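Long-range contacts in VWFA domain-containing protein (Bacteroides thetaiotaomicron, PDB 3IBS), which binds magnesium through its von Willebrand factor type A domain, the part described here of a longer membrane-anchored protein whose biological role is not established: residues 17-25 with 82-92; 45-55 with 66-76. One frame throughout, in Å; residues are numbered along the deposited sequence.

Contact 1 (17-25 with 82-92); sequences ALDISNSML and ISPSLISKQGT. With MG (magnesium ion), chain I.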
loop_
_atom_site.group_PDB
_atom_site.type_symbol
_atom_site.label_atom_id
_atom_site.label_comp_id
_atom_site.label_asym_id
_atom_site.label_seq_id
_atom_site.Cartn_x
_atom_site.Cartn_y
_atom_site.Cartn_z
ATOM N N ALA A 17 -3.442 -26.593 -6.383
ATOM C CA ALA A 17 -4.648 -25.970 -5.864
ATOM C C ALA A 17 -4.268 -24.529 -5.564
ATOM O O ALA A 17 -3.551 -24.258 -4.618
ATOM C CB ALA A 17 -5.126 -26.706 -4.594
ATOM N N LEU A 18 -4.719 -23.618 -6.410
ATOM C CA LEU A 18 -4.248 -22.240 -6.357
ATOM C C LEU A 18 -5.301 -21.317 -5.730
ATOM O O LEU A 18 -6.426 -21.203 -6.217
ATOM C CB LEU A 18 -3.879 -21.771 -7.769
ATOM C CG LEU A 18 -3.502 -20.298 -7.987
ATOM C CD1 LEU A 18 -2.270 -19.890 -7.136
ATOM C CD2 LEU A 18 -3.245 -20.053 -9.498
ATOM N N ASP A 19 -4.894 -20.631 -4.674
ATOM C CA ASP A 19 -5.671 -19.568 -4.048
ATOM C C ASP A 19 -5.809 -18.417 -5.037
ATOM O O ASP A 19 -4.802 -17.865 -5.483
ATOM C CB ASP A 19 -4.923 -19.095 -2.779
ATOM C CG ASP A 19 -5.770 -18.190 -1.881
ATOM O OD1 ASP A 19 -6.615 -17.431 -2.412
ATOM O OD2 ASP A 19 -5.583 -18.227 -0.633
ATOM N N ILE A 20 -7.052 -18.074 -5.403
ATOM C CA ILE A 20 -7.325 -16.897 -6.226
ATOM C C ILE A 20 -8.223 -15.856 -5.500
ATOM O O ILE A 20 -8.883 -15.022 -6.134
ATOM C CB ILE A 20 -7.913 -17.261 -7.619
ATOM C CG1 ILE A 20 -9.315 -17.902 -7.503
ATOM C CG2 ILE A 20 -6.897 -18.127 -8.410
ATOM C CD1 ILE A 20 -10.174 -17.838 -8.837
ATOM N N SER A 21 -8.250 -15.901 -4.176
ATOM C CA SER A 21 -8.954 -14.860 -3.410
ATOM C C SER A 21 -8.258 -13.490 -3.585
ATOM O O SER A 21 -7.119 -13.429 -4.071
ATOM C CB SER A 21 -9.041 -15.232 -1.932
ATOM O OG SER A 21 -7.770 -15.214 -1.324
ATOM N N ASN A 22 -8.961 -12.416 -3.198
ATOM C CA ASN A 22 -8.498 -11.030 -3.367
ATOM C C ASN A 22 -7.130 -10.756 -2.768
ATOM O O ASN A 22 -6.352 -9.983 -3.321
ATOM C CB ASN A 22 -9.529 -10.043 -2.763
ATOM C CG ASN A 22 -10.850 -10.063 -3.510
ATOM O OD1 ASN A 22 -10.879 -10.327 -4.713
ATOM N ND2 ASN A 22 -11.948 -9.786 -2.803
ATOM N N SER A 23 -6.831 -11.407 -1.644
ATOM C CA SER A 23 -5.544 -11.200 -0.980
ATOM C C SER A 23 -4.338 -11.580 -1.882
ATOM O O SER A 23 -3.220 -11.102 -1.672
ATOM C CB SER A 23 -5.498 -11.992 0.332
ATOM O OG SER A 23 -5.724 -13.369 0.054
HETATM N N MSE A 24 -4.568 -12.439 -2.872
HETATM C CA MSE A 24 -3.514 -12.853 -3.800
HETATM C C MSE A 24 -3.135 -11.752 -4.812
HETATM O O MSE A 24 -2.148 -11.879 -5.555
HETATM C CB MSE A 24 -3.885 -14.175 -4.502
HETATM C CG MSE A 24 -4.132 -15.333 -3.500
HETATM SE SE MSE A 24 -2.431 -15.936 -2.678
HETATM C CE MSE A 24 -1.701 -16.772 -4.316
ATOM N N LEU A 25 -3.878 -10.654 -4.804
ATOM C CA LEU A 25 -3.502 -9.483 -5.602
ATOM C C LEU A 25 -2.528 -8.570 -4.868
ATOM O O LEU A 25 -2.021 -7.617 -5.454
ATOM C CB LEU A 25 -4.738 -8.698 -6.071
ATOM C CG LEU A 25 -5.682 -9.440 -7.038
ATOM C CD1 LEU A 25 -6.737 -8.490 -7.648
ATOM C CD2 LEU A 25 -4.886 -10.130 -8.146
ATOM N N ILE A 82 -6.377 -17.584 -15.570
ATOM C CA ILE A 82 -6.701 -17.540 -14.146
ATOM C C ILE A 82 -6.665 -16.112 -13.565
ATOM O O ILE A 82 -5.676 -15.403 -13.713
ATOM C CB ILE A 82 -5.788 -18.500 -13.322
ATOM C CG1 ILE A 82 -6.073 -19.962 -13.727
ATOM C CG2 ILE A 82 -5.992 -18.285 -11.806
ATOM C CD1 ILE A 82 -5.143 -20.991 -13.136
ATOM N N SER A 83 -7.765 -15.701 -12.936
ATOM C CA SER A 83 -7.817 -14.448 -12.172
ATOM C C SER A 83 -8.910 -14.569 -11.100
ATOM O O SER A 83 -9.757 -15.456 -11.195
ATOM C CB SER A 83 -8.086 -13.262 -13.103
ATOM O OG SER A 83 -9.446 -13.225 -13.476
ATOM N N PRO A 84 -8.903 -13.683 -10.076
ATOM C CA PRO A 84 -9.868 -13.761 -8.974
ATOM C C PRO A 84 -11.340 -13.705 -9.403
ATOM O O PRO A 84 -12.196 -14.236 -8.711
ATOM C CB PRO A 84 -9.519 -12.525 -8.124
ATOM C CG PRO A 84 -8.046 -12.355 -8.360
ATOM C CD PRO A 84 -7.906 -12.615 -9.841
ATOM N N SER A 85 -11.632 -13.049 -10.521
ATOM C CA SER A 85 -13.015 -12.958 -11.012
ATOM C C SER A 85 -13.609 -14.322 -11.415
ATOM O O SER A 85 -14.823 -14.450 -11.548
ATOM C CB SER A 85 -13.109 -11.959 -12.158
ATOM O OG SER A 85 -12.264 -12.371 -13.210
ATOM N N LEU A 86 -12.775 -15.353 -11.570
ATOM C CA LEU A 86 -13.317 -16.711 -11.773
ATOM C C LEU A 86 -14.234 -17.174 -10.625
ATOM O O LEU A 86 -15.128 -17.981 -10.841
ATOM C CB LEU A 86 -12.192 -17.736 -11.974
ATOM C CG LEU A 86 -11.357 -17.556 -13.236
ATOM C CD1 LEU A 86 -10.209 -18.572 -13.202
ATOM C CD2 LEU A 86 -12.235 -17.681 -14.512
ATOM N N ILE A 87 -13.977 -16.693 -9.407
ATOM C CA ILE A 87 -14.799 -17.049 -8.236
ATOM C C ILE A 87 -15.184 -15.790 -7.471
ATOM O O ILE A 87 -14.319 -15.073 -6.967
ATOM C CB ILE A 87 -14.049 -18.007 -7.267
ATOM C CG1 ILE A 87 -13.631 -19.298 -7.978
ATOM C CG2 ILE A 87 -14.915 -18.319 -6.015
ATOM C CD1 ILE A 87 -12.665 -20.145 -7.181
ATOM N N SER A 88 -16.481 -15.526 -7.359
ATOM C CA SER A 88 -16.939 -14.335 -6.623
ATOM C C SER A 88 -17.062 -14.535 -5.101
ATOM O O SER A 88 -16.753 -13.627 -4.346
ATOM C CB SER A 88 -18.243 -13.787 -7.206
ATOM O OG SER A 88 -19.199 -14.821 -7.301
ATOM N N LYS A 89 -17.506 -15.707 -4.654
ATOM C CA LYS A 89 -17.578 -16.014 -3.221
ATOM C C LYS A 89 -16.190 -15.960 -2.575
ATOM O O LYS A 89 -15.272 -16.684 -2.983
ATOM C CB LYS A 89 -18.198 -17.396 -3.014
ATOM C CG LYS A 89 -18.206 -17.877 -1.580
ATOM C CD LYS A 89 -19.083 -19.102 -1.419
ATOM C CE LYS A 89 -19.006 -19.668 -0.007
ATOM N NZ LYS A 89 -19.979 -20.798 0.165
ATOM N N GLN A 90 -16.030 -15.103 -1.565
ATOM C CA GLN A 90 -14.715 -14.963 -0.948
ATOM C C GLN A 90 -14.521 -15.944 0.217
ATOM O O GLN A 90 -15.481 -16.509 0.728
ATOM C CB GLN A 90 -14.389 -13.489 -0.617
ATOM C CG GLN A 90 -14.153 -12.627 -1.912
ATOM C CD GLN A 90 -13.076 -13.247 -2.849
ATOM O OE1 GLN A 90 -11.885 -13.266 -2.506
ATOM N NE2 GLN A 90 -13.499 -13.739 -4.029
ATOM N N GLY A 91 -13.268 -16.186 0.580
ATOM C CA GLY A 91 -12.926 -17.149 1.633
ATOM C C GLY A 91 -11.618 -17.819 1.266
ATOM O O GLY A 91 -10.982 -17.463 0.258
ATOM N N THR A 92 -11.203 -18.782 2.081
ATOM C CA THR A 92 -9.936 -19.470 1.883
ATOM C C THR A 92 -10.189 -20.963 2.076
ATOM O O THR A 92 -9.724 -21.558 3.054
ATOM C CB THR A 92 -8.853 -18.974 2.880
ATOM O OG1 THR A 92 -8.819 -17.544 2.883
ATOM C CG2 THR A 92 -7.441 -19.507 2.491
HETATM MG MG MG I . -7.342 -14.517 0.674
HETATM O O HOH W 1 -6.173 -16.136 0.976
HETATM O O HOH W 2 -11.626 -14.811 -5.964
HETATM O O HOH W 3 -8.507 -12.844 0.293
HETATM O O HOH W 4 -9.098 -15.513 1.255
HETATM O O HOH W 5 -7.012 -13.888 2.627
#

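Contact 2 (45-55 with 66-76); sequences VDELDNDKVGM and LPITSDYISAK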
loop_
_atom_site.group_PDB
_atom_site.type_symbol
_atom_site.label_atom_id
_atom_site.label_comp_id
_atom_site.label_asym_id
_atom_site.label_seq_id
_atom_site.Cartn_x
_atom_site.Cartn_y
_atom_site.Cartn_z
ATOM N N VAL A 45 5.638 -26.882 -14.608
ATOM C CA VAL A 45 5.164 -27.691 -15.754
ATOM C C VAL A 45 6.286 -27.984 -16.781
ATOM O O VAL A 45 6.365 -29.101 -17.314
ATOM C CB VAL A 45 3.930 -27.020 -16.444
ATOM C CG1 VAL A 45 3.504 -27.751 -17.722
ATOM C CG2 VAL A 45 2.762 -26.958 -15.491
ATOM N N ASP A 46 7.161 -27.002 -17.034
ATOM C CA ASP A 46 8.322 -27.197 -17.915
ATOM C C ASP A 46 9.242 -28.302 -17.419
ATOM O O ASP A 46 9.970 -28.873 -18.206
ATOM C CB ASP A 46 9.164 -25.921 -18.039
ATOM C CG ASP A 46 8.465 -24.819 -18.819
ATOM O OD1 ASP A 46 7.542 -25.114 -19.589
ATOM O OD2 ASP A 46 8.856 -23.647 -18.658
ATOM N N GLU A 47 9.237 -28.573 -16.118
ATOM C CA GLU A 47 10.122 -29.603 -15.554
ATOM C C GLU A 47 9.487 -31.001 -15.561
ATOM O O GLU A 47 10.164 -31.985 -15.292
ATOM C CB GLU A 47 10.563 -29.236 -14.130
ATOM C CG GLU A 47 11.485 -28.010 -14.051
ATOM C CD GLU A 47 12.728 -28.133 -14.933
ATOM O OE1 GLU A 47 13.375 -29.203 -14.937
ATOM O OE2 GLU A 47 13.048 -27.154 -15.644
ATOM N N LEU A 48 8.191 -31.079 -15.865
ATOM C CA LEU A 48 7.506 -32.364 -15.918
ATOM C C LEU A 48 7.952 -33.120 -17.164
ATOM O O LEU A 48 8.281 -32.506 -18.184
ATOM C CB LEU A 48 5.985 -32.189 -15.925
ATOM C CG LEU A 48 5.296 -31.482 -14.751
ATOM C CD1 LEU A 48 3.788 -31.507 -14.977
ATOM C CD2 LEU A 48 5.644 -32.080 -13.390
ATOM N N ASP A 49 7.973 -34.443 -17.081
ATOM C CA ASP A 49 8.360 -35.239 -18.237
ATOM C C ASP A 49 7.266 -36.207 -18.693
ATOM O O ASP A 49 6.540 -35.906 -19.637
ATOM C CB ASP A 49 9.688 -35.959 -17.991
ATOM C CG ASP A 49 10.220 -36.643 -19.238
ATOM O OD1 ASP A 49 9.839 -36.242 -20.365
ATOM O OD2 ASP A 49 11.032 -37.584 -19.090
ATOM N N ASN A 50 7.138 -37.359 -18.043
ATOM C CA ASN A 50 6.092 -38.318 -18.446
ATOM C C ASN A 50 4.825 -38.127 -17.609
ATOM O O ASN A 50 4.057 -39.065 -17.411
ATOM C CB ASN A 50 6.624 -39.755 -18.321
ATOM C CG ASN A 50 5.716 -40.799 -18.989
ATOM O OD1 ASN A 50 4.794 -40.465 -19.751
ATOM N ND2 ASN A 50 5.981 -42.077 -18.702
ATOM N N ASP A 51 4.587 -36.902 -17.143
ATOM C CA ASP A 51 3.700 -36.702 -15.998
ATOM C C ASP A 51 2.357 -36.084 -16.349
ATOM O O ASP A 51 2.169 -35.547 -17.441
ATOM C CB ASP A 51 4.392 -35.830 -14.943
ATOM C CG ASP A 51 5.799 -36.317 -14.602
ATOM O OD1 ASP A 51 5.958 -37.501 -14.274
ATOM O OD2 ASP A 51 6.745 -35.506 -14.648
ATOM N N LYS A 52 1.423 -36.143 -15.412
ATOM C CA LYS A 52 0.150 -35.466 -15.604
ATOM C C LYS A 52 -0.038 -34.355 -14.587
ATOM O O LYS A 52 0.410 -34.454 -13.422
ATOM C CB LYS A 52 -1.016 -36.449 -15.546
ATOM C CG LYS A 52 -0.922 -37.573 -16.558
ATOM C CD LYS A 52 -2.110 -38.487 -16.420
ATOM C CE LYS A 52 -2.117 -39.540 -17.504
ATOM N NZ LYS A 52 -1.018 -40.520 -17.270
ATOM N N VAL A 53 -0.710 -33.307 -15.037
ATOM C CA VAL A 53 -0.923 -32.136 -14.233
ATOM C C VAL A 53 -2.372 -31.721 -14.325
ATOM O O VAL A 53 -2.986 -31.797 -15.397
ATOM C CB VAL A 53 0.052 -30.964 -14.633
ATOM C CG1 VAL A 53 -0.172 -30.450 -16.066
ATOM C CG2 VAL A 53 -0.050 -29.827 -13.643
ATOM N N GLY A 54 -2.910 -31.294 -13.184
ATOM C CA GLY A 54 -4.260 -30.731 -13.122
ATOM C C GLY A 54 -4.230 -29.476 -12.274
ATOM O O GLY A 54 -3.253 -29.225 -11.564
HETATM N N MSE A 55 -5.278 -28.672 -12.356
HETATM C CA MSE A 55 -5.329 -27.436 -11.574
HETATM C C MSE A 55 -6.723 -27.164 -11.045
HETATM O O MSE A 55 -7.735 -27.353 -11.753
HETATM C CB MSE A 55 -4.891 -26.226 -12.409
HETATM C CG MSE A 55 -3.496 -26.353 -13.037
HETATM SE SE MSE A 55 -3.092 -24.761 -14.138
HETATM C CE MSE A 55 -3.005 -23.616 -12.593
ATOM N N LEU A 66 -8.275 -27.069 -14.590
ATOM C CA LEU A 66 -7.664 -27.937 -15.590
ATOM C C LEU A 66 -7.762 -29.394 -15.126
ATOM O O LEU A 66 -7.187 -29.751 -14.107
ATOM C CB LEU A 66 -6.204 -27.535 -15.824
ATOM C CG LEU A 66 -5.377 -28.411 -16.776
ATOM C CD1 LEU A 66 -5.722 -28.107 -18.260
ATOM C CD2 LEU A 66 -3.896 -28.227 -16.499
ATOM N N PRO A 67 -8.510 -30.237 -15.869
ATOM C CA PRO A 67 -8.558 -31.669 -15.565
ATOM C C PRO A 67 -7.197 -32.264 -15.844
ATOM O O PRO A 67 -6.455 -31.763 -16.720
ATOM C CB PRO A 67 -9.629 -32.223 -16.540
ATOM C CG PRO A 67 -10.464 -31.010 -16.899
ATOM C CD PRO A 67 -9.421 -29.886 -16.976
ATOM N N ILE A 68 -6.850 -33.282 -15.060
ATOM C CA ILE A 68 -5.530 -33.891 -15.100
ATOM C C ILE A 68 -5.162 -34.309 -16.531
ATOM O O ILE A 68 -5.941 -34.989 -17.208
ATOM C CB ILE A 68 -5.443 -35.075 -14.096
ATOM C CG1 ILE A 68 -4.010 -35.592 -14.011
ATOM C CG2 ILE A 68 -6.422 -36.218 -14.457
ATOM C CD1 ILE A 68 -3.540 -35.890 -12.584
ATOM N N THR A 69 -3.989 -33.888 -16.993
ATOM C CA THR A 69 -3.644 -34.021 -18.409
ATOM C C THR A 69 -2.130 -34.082 -18.608
ATOM O O THR A 69 -1.361 -33.548 -17.800
ATOM C CB THR A 69 -4.266 -32.857 -19.270
ATOM O OG1 THR A 69 -4.072 -33.109 -20.680
ATOM C CG2 THR A 69 -3.675 -31.456 -18.880
ATOM N N SER A 70 -1.712 -34.728 -19.692
ATOM C CA SER A 70 -0.318 -34.710 -20.104
ATOM C C SER A 70 -0.086 -33.595 -21.138
ATOM O O SER A 70 1.021 -33.421 -21.632
ATOM C CB SER A 70 0.097 -36.096 -20.672
ATOM O OG SER A 70 -0.742 -36.458 -21.760
ATOM N N ASP A 71 -1.138 -32.834 -21.454
ATOM C CA ASP A 71 -1.051 -31.794 -22.482
ATOM C C ASP A 71 -0.514 -30.493 -21.857
ATOM O O ASP A 71 -1.303 -29.670 -21.347
ATOM C CB ASP A 71 -2.427 -31.551 -23.114
ATOM C CG ASP A 71 -2.392 -30.522 -24.247
ATOM O OD1 ASP A 71 -1.342 -29.878 -24.462
ATOM O OD2 ASP A 71 -3.440 -30.352 -24.927
ATOM N N TYR A 72 0.810 -30.314 -21.889
ATOM C CA TYR A 72 1.439 -29.180 -21.166
ATOM C C TYR A 72 1.233 -27.849 -21.864
ATOM O O TYR A 72 1.161 -26.811 -21.208
ATOM C CB TYR A 72 2.931 -29.410 -20.911
ATOM C CG TYR A 72 3.243 -30.701 -20.193
ATOM C CD1 TYR A 72 2.346 -31.260 -19.260
ATOM C CD2 TYR A 72 4.434 -31.364 -20.437
ATOM C CE1 TYR A 72 2.629 -32.453 -18.618
ATOM C CE2 TYR A 72 4.731 -32.548 -19.793
ATOM C CZ TYR A 72 3.822 -33.093 -18.886
ATOM O OH TYR A 72 4.153 -34.267 -18.259
ATOM N N ILE A 73 1.135 -27.885 -23.190
ATOM C CA ILE A 73 0.806 -26.693 -23.964
ATOM C C ILE A 73 -0.532 -26.111 -23.512
ATOM O O ILE A 73 -0.619 -24.924 -23.202
ATOM C CB ILE A 73 0.793 -26.977 -25.492
ATOM C CG1 ILE A 73 2.134 -27.579 -25.958
ATOM C CG2 ILE A 73 0.423 -25.727 -26.289
ATOM C CD1 ILE A 73 3.318 -26.675 -25.823
ATOM N N SER A 74 -1.564 -26.950 -23.435
ATOM C CA SER A 74 -2.869 -26.488 -22.965
ATOM C C SER A 74 -2.836 -26.094 -21.491
ATOM O O SER A 74 -3.502 -25.156 -21.100
ATOM C CB SER A 74 -3.950 -27.544 -23.177
ATOM O OG SER A 74 -4.186 -27.724 -24.562
ATOM N N ALA A 75 -2.067 -26.818 -20.686
ATOM C CA ALA A 75 -1.946 -26.527 -19.264
ATOM C C ALA A 75 -1.492 -25.081 -19.047
ATOM O O ALA A 75 -2.067 -24.359 -18.243
ATOM C CB ALA A 75 -0.962 -27.503 -18.607
ATOM N N LYS A 76 -0.460 -24.674 -19.782
ATOM C CA LYS A 76 0.041 -23.303 -19.724
ATOM C C LYS A 76 -0.977 -22.249 -20.194
ATOM O O LYS A 76 -1.055 -21.166 -19.615
ATOM C CB LYS A 76 1.377 -23.195 -20.471
ATOM C CG LYS A 76 2.480 -23.925 -19.702
ATOM C CD LYS A 76 3.762 -24.107 -20.496
ATOM C CE LYS A 76 4.851 -23.270 -19.921
ATOM N NZ LYS A 76 6.094 -23.362 -20.732
#

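Contact 1 (17-25 with 82-92)
Ile-20 and Pro-84 are where the backbones of the two segments come closest, their CA atoms 4.9 Å apart. Strand 17-19 has just run out into a loop here and goes on into the 3-10 turn 22-25, while 82-92 is a loop holding a 3-10 turn at 84-86. The carbonyl O of Ile-20 receives a CA-H...O contact from Pro-84 CA at 3.3 Å. One direct hydrogen bond joins the segments: Asn-22 N gives to Gln-90 OE1 (3.1 Å). A bend in the Gln-90 chain (chi2 -54°) turns its amide back over that of Asn-22, and the two stack with their planes 13° apart; NE2 donates to Ser-88 O and to a water next to Ile-20 O. Close by is the metal ion-dependent adhesion site of this fold, whose Asp-x-Ser-x-Ser motif is Asp-19, Ser-21 and Ser-23. Magnesium is held by Ser-21 OG at 2.2 Å, by Ser-23 OG and by four waters. Asp-19 works from the second shell: OD1 takes both the N and the OG of Ser-21, while OD2 accepts from a metal-bound water and is also hydrogen-bonded to Thr-119 OG1. Thr-92 reaches the ion through another water, and its OG1 also bonds to Glu-122 O. On the apolar side, Ile-20 has CG1 between its backbone N and carbonyl carbon (chi1 66°), which carries CD1 to Leu-86 CB at 3.7 Å and to Ile-87 CD1. Its other branch, CG2, meets Ile-82 CG2 at 3.5 Å, and Leu-25 CD2 lies against Pro-84 CG at 3.9 Å.

Contact 2 (45-55 with 66-76)
Tyr-72, in the first turn of helix 72-80, reaches across to Val-45, Leu-48, Asp-51 and Val-53. Its CB sits 3.6 Å from Val-45 CG1, which also touches CG. With CG anti to the carbonyl carbon (chi1 -55°), the ring descends past Val-53, whose CG1 lies obliquely 4.1 Å from CD1. Farther out, CE1 meets Leu-48 CD1 and CZ meets Leu-48 CB at 3.8 Å, while Ser-70 O stands above one face, toward the rim. At the end, OH donates to Asp-51 O, near the ring plane, in a very short bond of 2.5 Å. A phenylalanine here would probably leave Asp-51 O without this donor and the far end of the ring less firmly fixed.

Beneath the ring, strands 52-58 and 62-69 form a beta hairpin at the edge of the main sheet. Val-53 with Thr-69 and Met-55 with Leu-66 are antiparallel hydrogen-bonded pairs, and the register slips by one between them, a beta bulge. Gly-54 lies inside the bulge, where a CB would come within 3.2 Å of Leu-66 O. Thr-69 OG1 accepts from Asp-71 N in an ST turn, and Asp-71 N-caps the helix through Ser-74 N.

At the exposed rim Lys-76 NZ meets the syn lone pair of Asp-46 OD1 in a salt bridge. Each kind of bond thus has its own job: backbone bonds fix the hairpin, apolar carbons fill the layer between sheet and helices, the tyrosine hydroxyl ties the start of helix 72-80 to the loop before strand 52-58, and the ion pair ties that helix to the end of helix 33-46.

How the contacts relate
Contact 2 is nested within the chain loop that contact 1 closes, and both reach the same central sheet, in which strands 13-19 and 52-58 are neighbours. Their centres lie 22 Å apart, yet they touch where Ile-82 CD1 packs on Met-55 CE at 3.4 Å. Each is partly buried, but contact 2 lies farther from the middle of the chain, on the edge hairpin, and has more exposed residues. Contact 1 sits where strand 13-19 runs out, and combines an apolar patch round Ile-20 with a polar side where 17-25 binds magnesium and 82-92 reaches it through water. Contact 2, away from that site, relies on strand pairing, a tyrosine wedged among aliphatic carbons and a surface ion pair.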